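Local atomic coordinates of Methylcobalamin\: coenzyme M methyltransferase (Methanosarcina mazei, PDB entry 4AY7), a protein that transfers a methyl group from a methylated corrinoid to coenzyme M, a zinc-dependent step of methanogenesis. Residues 50-53 against 54-58; 67-70 against 71-75; 291-294 against 295-298. All coordinates share one frame; numbering follows the deposited sequence.

Interaction 1: residues 50-53 against 54-58; sequences APWP and EAHTN
Pro51 O accepts from Ala55 N at 2.8 Å, and His56 N donates to Pro53 O at 2.8 Å; these two backbone bonds turn the chain from the loop 50-53 into the short helical turn 54-57. Proline suits both acceptor positions, since no N-H is needed there and its ring stiffens the turn, and the peptide bond before Pro53 is cis, which sharpens the bend.

The aromatic contact joins Trp52 and His56. The CE1-NE2 end of the imidazole lies over one face of the indole, CE1 3.4 Å above its plane but displaced toward the rim; the planes are 35° apart, an oblique pairing. NE2 comes closest, 3.4 Å from Trp52 CG. His56 CG stands anti to its carbonyl carbon (chi1 -51°), which swings the ring back over the tryptophan.

The apolar pair is Ala55 CB and Trp52 CD1, 4.0 Å apart, the small methyl fitting in the indole plane beside the ring. Separately, the bent chain of exposed Glu54 brings its carboxylate OE1 into van der Waals approach to Pro51 CG at 3.6 Å.

The indole also touches Gln38 and Gln103, two residues that bind coenzyme M, while helix 59-71 packs Leu65 against Ala50, Trp52 and Ala55.

Interaction 2: residues 67-70 against 71-75; sequences LANH and ELSGL
His70 reaches forward past the end of its helix: ND1 donates to Leu75 O across 2.8 Å, with the carbonyl oxygen in the plane of the imidazole and at its edge. The ring gets there because CG is anti to the backbone N (chi1 165°), and an imidazole carries an N-H in its ring plane, directed outward to the carbonyl. Beside it, Ser73 OG probably donates to Asn69 OD1, a doubtful bond because that oxygen is crowded in the model, and accepts from Leu75 N at 3.2 Å in a nearly straight bond of 173°. This last bond makes an ST turn, a use for serine's short hydroxyl.

The chain is here leaving helix 59-71. Glu71 N to Leu67 O, 2.7 Å, and Leu72 N to Ala68 O continue the helical pattern, and Gly74 N still reaches His70 O at 3.2 Å. Gly74 then takes a positive phi (85°), which glycine adopts without strain, and the chain heads for strand 78-80.

Further out, Asn69 ND2 is held by Thr39 O. Glu71, extended alongside Leu67, forms a salt bridge with Lys143 of helix 130-144. The apolar branches of Leu75 pack on Val336 and Val340 of helix 333-346.

Interaction 3: residues 291-294 against 295-298; sequences NVSS and PFTL
Ser293 caps the N-terminus of the short helix 294-298, a largely buried local contact at the point where strand 287-292 of the parallel sheet gives way to helix. Its OG, a serine oxygen one bond from CB, accepts from Phe296 N at 3.1 Å, and with chi1 at 175° the hydroxyl is carried opposite its own N and forward to that amide. At Ser293, an alanine would lack the hydroxyl, which is likely to leave Phe296 N without its cap, though the backbone bonds to Ser293 O would remain. Ser293 O takes two more N-H groups, Leu298 N at 2.9 Å and Thr297 N at 3.1 Å. The bond from Leu298 spans five residues and belongs to a wider, pi-type turn.

Pro295, with no N-H to satisfy, fits the start of a helix, and its CB lies over the centre of the Phe296 ring, 4.0 Å above the plane. Val292 CG1 meets Thr297 CG2 at 3.7 Å, the two side chains crossing at about a right angle; Thr297 OG1 is hydrogen-bonded to Glu309 OE1. Ser294 OG turns instead to Gly326 O, beside the zinc ligand Cys325. Here the capped helix follows the C-terminal end of a parallel strand of the TIM barrel, the end at which active sites of this fold lie.

The three contacts follow one another along the chain without touching. Interactions 1 and 2 are joined through helix 59-71: Asn58, the last residue of interaction 1, caps its start, and interaction 2 closes its end; their centres are 17 Å apart. Interactions 2 and 3 are likewise distant, with centres 18 Å apart, yet helix 333-346 packs against both. Interaction 1 borders the coenzyme M residues, the Trp52 side chain lying about 3 Å from that of Gln38 and about 14 Å from the zinc ion. Interaction 3 is on the zinc side, the Ser294 side chain about 8 Å from the metal. Interaction 2 lies farther from the coenzyme M residues, with about 7 Å between the side chains of Asn69 and Gln38.

Interaction 1: residues 50-53 against 54-58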
loop_
_atom_site.group_PDB
_atom_site.type_symbol
_atom_site.label_atom_id
_atom_site.label_comp_id
_atom_site.label_asym_id
_atom_site.label_seq_id
_atom_site.Cartn_x
_atom_site.Cartn_y
_atom_site.Cartn_z
ATOM N N ALA A 50 -14.091 12.875 -10.666
ATOM C CA ALA A 50 -13.208 13.007 -9.470
ATOM C C ALA A 50 -11.768 12.910 -9.942
ATOM O O ALA A 50 -11.075 11.916 -9.610
ATOM C CB ALA A 50 -13.502 11.912 -8.464
ATOM N N PRO A 51 -11.310 13.910 -10.720
ATOM C CA PRO A 51 -9.914 13.856 -11.174
ATOM C C PRO A 51 -8.892 14.120 -10.045
ATOM O O PRO A 51 -9.190 14.821 -9.097
ATOM C CB PRO A 51 -9.845 14.974 -12.182
ATOM C CG PRO A 51 -10.786 16.001 -11.637
ATOM C CD PRO A 51 -11.952 15.170 -11.135
ATOM N N TRP A 52 -7.688 13.614 -10.237
ATOM C CA TRP A 52 -6.515 14.169 -9.566
ATOM C C TRP A 52 -6.256 15.496 -10.223
ATOM O O TRP A 52 -6.492 15.677 -11.437
ATOM C CB TRP A 52 -5.285 13.308 -9.811
ATOM C CG TRP A 52 -5.314 11.878 -9.277
ATOM C CD1 TRP A 52 -6.289 11.268 -8.464
ATOM C CD2 TRP A 52 -4.295 10.863 -9.490
ATOM N NE1 TRP A 52 -5.929 9.984 -8.164
ATOM C CE2 TRP A 52 -4.752 9.659 -8.776
ATOM C CE3 TRP A 52 -3.110 10.806 -10.217
ATOM C CZ2 TRP A 52 -4.064 8.504 -8.806
ATOM C CZ3 TRP A 52 -2.417 9.595 -10.245
ATOM C CH2 TRP A 52 -2.848 8.487 -9.495
ATOM N N PRO A 53 -5.716 16.458 -9.461
ATOM C CA PRO A 53 -5.337 16.413 -8.061
ATOM C C PRO A 53 -6.441 16.648 -7.056
ATOM O O PRO A 53 -6.228 16.391 -5.874
ATOM C CB PRO A 53 -4.323 17.557 -7.939
ATOM C CG PRO A 53 -4.677 18.481 -9.000
ATOM C CD PRO A 53 -5.132 17.621 -10.147
ATOM N N GLU A 54 -7.598 17.117 -7.486
ATOM C CA GLU A 54 -8.672 17.414 -6.572
ATOM C C GLU A 54 -9.133 16.283 -5.749
ATOM O O GLU A 54 -9.555 16.512 -4.598
ATOM C CB GLU A 54 -9.905 17.956 -7.314
ATOM C CG GLU A 54 -9.659 19.325 -7.952
ATOM C CD GLU A 54 -9.405 19.196 -9.470
ATOM O OE1 GLU A 54 -8.564 18.309 -9.902
ATOM O OE2 GLU A 54 -10.082 19.954 -10.229
ATOM N N ALA A 55 -9.110 15.066 -6.312
ATOM C CA ALA A 55 -9.387 13.833 -5.555
ATOM C C ALA A 55 -8.362 13.582 -4.412
ATOM O O ALA A 55 -8.597 12.666 -3.619
ATOM C CB ALA A 55 -9.470 12.584 -6.436
ATOM N N HIS A 56 -7.232 14.290 -4.400
ATOM C CA HIS A 56 -6.294 14.188 -3.280
ATOM C C HIS A 56 -6.657 15.108 -2.145
ATOM O O HIS A 56 -6.252 14.905 -1.011
ATOM C CB HIS A 56 -4.883 14.475 -3.713
ATOM C CG HIS A 56 -4.376 13.708 -4.925
ATOM N ND1 HIS A 56 -4.380 12.341 -5.044
ATOM C CD2 HIS A 56 -3.671 14.189 -6.015
ATOM C CE1 HIS A 56 -3.731 11.986 -6.152
ATOM N NE2 HIS A 56 -3.340 13.144 -6.790
ATOM N N THR A 57 -7.407 16.157 -2.413
ATOM C CA THR A 57 -7.590 17.272 -1.458
ATOM C C THR A 57 -9.041 17.420 -0.949
ATOM O O THR A 57 -9.303 18.124 0.020
ATOM C CB THR A 57 -7.108 18.598 -2.099
ATOM O OG1 THR A 57 -7.888 18.933 -3.287
ATOM C CG2 THR A 57 -5.657 18.482 -2.584
ATOM N N ASN A 58 -9.998 16.803 -1.613
ATOM C CA ASN A 58 -11.402 16.954 -1.248
ATOM C C ASN A 58 -11.907 15.568 -0.808
ATOM O O ASN A 58 -11.898 14.657 -1.640
ATOM C CB ASN A 58 -12.124 17.342 -2.523
ATOM C CG ASN A 58 -13.635 17.552 -2.348
ATOM O OD1 ASN A 58 -14.353 16.750 -1.792
ATOM N ND2 ASN A 58 -14.119 18.653 -2.911
#

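Interaction 2: residues 67-70 against 71-75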
loop_
_atom_site.group_PDB
_atom_site.type_symbol
_atom_site.label_atom_id
_atom_site.label_comp_id
_atom_site.label_asym_id
_atom_site.label_seq_id
_atom_site.Cartn_x
_atom_site.Cartn_y
_atom_site.Cartn_z
ATOM N N LEU A 67 -14.737 4.518 -4.462
ATOM C CA LEU A 67 -15.894 3.689 -4.532
ATOM C C LEU A 67 -16.089 3.249 -5.975
ATOM O O LEU A 67 -16.603 2.163 -6.211
ATOM C CB LEU A 67 -17.146 4.414 -4.051
ATOM C CG LEU A 67 -17.310 4.537 -2.540
ATOM C CD1 LEU A 67 -18.055 3.367 -1.883
ATOM C CD2 LEU A 67 -15.935 4.592 -1.919
ATOM N N ALA A 68 -15.675 4.096 -6.921
ATOM C CA ALA A 68 -15.889 3.846 -8.333
ATOM C C ALA A 68 -15.094 2.636 -8.777
ATOM O O ALA A 68 -15.625 1.861 -9.599
ATOM C CB ALA A 68 -15.580 5.102 -9.190
ATOM N N ASN A 69 -13.875 2.436 -8.238
ATOM C CA ASN A 69 -13.072 1.259 -8.566
ATOM C C ASN A 69 -13.351 0.112 -7.581
ATOM O O ASN A 69 -12.436 -0.719 -7.266
ATOM C CB ASN A 69 -11.539 1.552 -8.622
ATOM C CG ASN A 69 -10.776 0.488 -9.436
ATOM O OD1 ASN A 69 -11.379 -0.533 -9.812
ATOM N ND2 ASN A 69 -9.490 0.721 -9.746
ATOM N N HIS A 70 -14.576 0.143 -7.048
ATOM C CA HIS A 70 -15.166 -0.940 -6.308
ATOM C C HIS A 70 -16.462 -1.287 -6.996
ATOM O O HIS A 70 -16.712 -2.433 -7.364
ATOM C CB HIS A 70 -15.398 -0.537 -4.844
ATOM C CG HIS A 70 -16.305 -1.457 -4.117
ATOM N ND1 HIS A 70 -16.035 -2.777 -3.989
ATOM C CD2 HIS A 70 -17.529 -1.240 -3.511
ATOM C CE1 HIS A 70 -17.046 -3.382 -3.325
ATOM N NE2 HIS A 70 -17.962 -2.439 -3.025
ATOM N N GLU A 71 -17.297 -0.289 -7.158
ATOM C CA GLU A 71 -18.622 -0.496 -7.706
ATOM C C GLU A 71 -18.629 -0.806 -9.233
ATOM O O GLU A 71 -19.391 -1.640 -9.661
ATOM C CB GLU A 71 -19.564 0.641 -7.246
ATOM C CG GLU A 71 -19.799 0.509 -5.720
ATOM C CD GLU A 71 -20.767 1.522 -5.083
ATOM O OE1 GLU A 71 -21.413 2.303 -5.821
ATOM O OE2 GLU A 71 -20.885 1.522 -3.818
ATOM N N LEU A 72 -17.729 -0.212 -10.009
ATOM C CA LEU A 72 -17.621 -0.495 -11.426
ATOM C C LEU A 72 -16.640 -1.638 -11.783
ATOM O O LEU A 72 -16.773 -2.282 -12.852
ATOM C CB LEU A 72 -17.279 0.794 -12.194
ATOM C CG LEU A 72 -18.431 1.787 -12.226
ATOM C CD1 LEU A 72 -17.975 3.153 -12.693
ATOM C CD2 LEU A 72 -19.540 1.241 -13.128
ATOM N N SER A 73 -15.640 -1.918 -10.929
ATOM C CA SER A 73 -14.618 -2.891 -11.304
ATOM C C SER A 73 -14.857 -4.293 -10.732
ATOM O O SER A 73 -14.380 -5.262 -11.299
ATOM C CB SER A 73 -13.243 -2.454 -10.852
ATOM O OG SER A 73 -13.228 -2.389 -9.412
ATOM N N GLY A 74 -15.528 -4.358 -9.590
ATOM C CA GLY A 74 -15.772 -5.531 -8.867
ATOM C C GLY A 74 -14.624 -5.933 -7.928
ATOM O O GLY A 74 -14.700 -7.020 -7.324
ATOM N N LEU A 75 -13.611 -5.087 -7.749
ATOM C CA LEU A 75 -12.574 -5.333 -6.717
ATOM C C LEU A 75 -13.296 -5.369 -5.390
ATOM O O LEU A 75 -14.237 -4.582 -5.147
ATOM C CB LEU A 75 -11.478 -4.323 -6.726
ATOM C CG LEU A 75 -10.621 -4.255 -7.997
ATOM C CD1 LEU A 75 -9.657 -3.111 -7.810
ATOM C CD2 LEU A 75 -9.942 -5.613 -8.269
#

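Interaction 3: residues 291-294 against 295-298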
loop_
_atom_site.group_PDB
_atom_site.type_symbol
_atom_site.label_atom_id
_atom_site.label_comp_id
_atom_site.label_asym_id
_atom_site.label_seq_id
_atom_site.Cartn_x
_atom_site.Cartn_y
_atom_site.Cartn_z
ATOM N N ASN A 291 -0.234 -11.087 -7.971
ATOM C CA ASN A 291 1.034 -10.411 -8.302
ATOM C C ASN A 291 1.052 -9.907 -9.755
ATOM O O ASN A 291 2.104 -9.967 -10.444
ATOM C CB ASN A 291 2.187 -11.382 -8.110
ATOM C CG ASN A 291 2.045 -12.613 -8.972
ATOM O OD1 ASN A 291 1.027 -12.777 -9.642
ATOM N ND2 ASN A 291 3.034 -13.485 -8.939
ATOM N N VAL A 292 -0.105 -9.481 -10.256
ATOM C CA VAL A 292 -0.235 -9.318 -11.671
ATOM C C VAL A 292 0.434 -7.972 -12.027
ATOM O O VAL A 292 0.171 -6.929 -11.383
ATOM C CB VAL A 292 -1.724 -9.451 -12.174
ATOM C CG1 VAL A 292 -1.762 -9.263 -13.717
ATOM C CG2 VAL A 292 -2.337 -10.820 -11.772
ATOM N N SER A 293 1.323 -8.004 -13.034
ATOM C CA SER A 293 2.202 -6.859 -13.292
ATOM C C SER A 293 1.377 -5.631 -13.635
ATOM O O SER A 293 0.666 -5.614 -14.626
ATOM C CB SER A 293 3.039 -7.134 -14.503
ATOM O OG SER A 293 3.839 -6.013 -14.869
ATOM N N SER A 294 1.502 -4.582 -12.856
ATOM C CA SER A 294 0.793 -3.329 -13.220
ATOM C C SER A 294 1.261 -2.689 -14.562
ATOM O O SER A 294 0.444 -2.360 -15.384
ATOM C CB SER A 294 0.874 -2.273 -12.100
ATOM O OG SER A 294 0.108 -2.777 -10.984
ATOM N N PRO A 295 2.576 -2.496 -14.740
ATOM C CA PRO A 295 3.030 -1.849 -15.978
ATOM C C PRO A 295 2.998 -2.721 -17.220
ATOM O O PRO A 295 2.787 -2.174 -18.323
ATOM C CB PRO A 295 4.482 -1.396 -15.623
ATOM C CG PRO A 295 4.940 -2.433 -14.621
ATOM C CD PRO A 295 3.698 -2.703 -13.778
ATOM N N PHE A 296 3.206 -4.040 -17.113
ATOM C CA PHE A 296 3.300 -4.882 -18.305
ATOM C C PHE A 296 2.143 -5.841 -18.565
ATOM O O PHE A 296 2.080 -6.542 -19.594
ATOM C CB PHE A 296 4.680 -5.496 -18.434
ATOM C CG PHE A 296 5.795 -4.486 -18.267
ATOM C CD1 PHE A 296 5.928 -3.428 -19.175
ATOM C CD2 PHE A 296 6.653 -4.523 -17.169
ATOM C CE1 PHE A 296 6.936 -2.479 -19.026
ATOM C CE2 PHE A 296 7.656 -3.567 -16.998
ATOM C CZ PHE A 296 7.794 -2.529 -17.927
ATOM N N THR A 297 1.161 -5.858 -17.694
ATOM C CA THR A 297 0.037 -6.695 -17.977
ATOM C C THR A 297 -1.264 -5.966 -17.778
ATOM O O THR A 297 -2.124 -5.892 -18.686
ATOM C CB THR A 297 0.105 -7.993 -17.132
ATOM O OG1 THR A 297 1.361 -8.668 -17.375
ATOM C CG2 THR A 297 -1.091 -8.877 -17.360
ATOM N N LEU A 298 -1.415 -5.389 -16.610
ATOM C CA LEU A 298 -2.700 -4.804 -16.318
ATOM C C LEU A 298 -2.933 -3.529 -17.184
ATOM O O LEU A 298 -4.055 -3.288 -17.641
ATOM C CB LEU A 298 -2.726 -4.597 -14.809
ATOM C CG LEU A 298 -3.993 -4.615 -13.978
ATOM C CD1 LEU A 298 -4.949 -5.761 -14.142
ATOM C CD2 LEU A 298 -3.472 -4.526 -12.529
#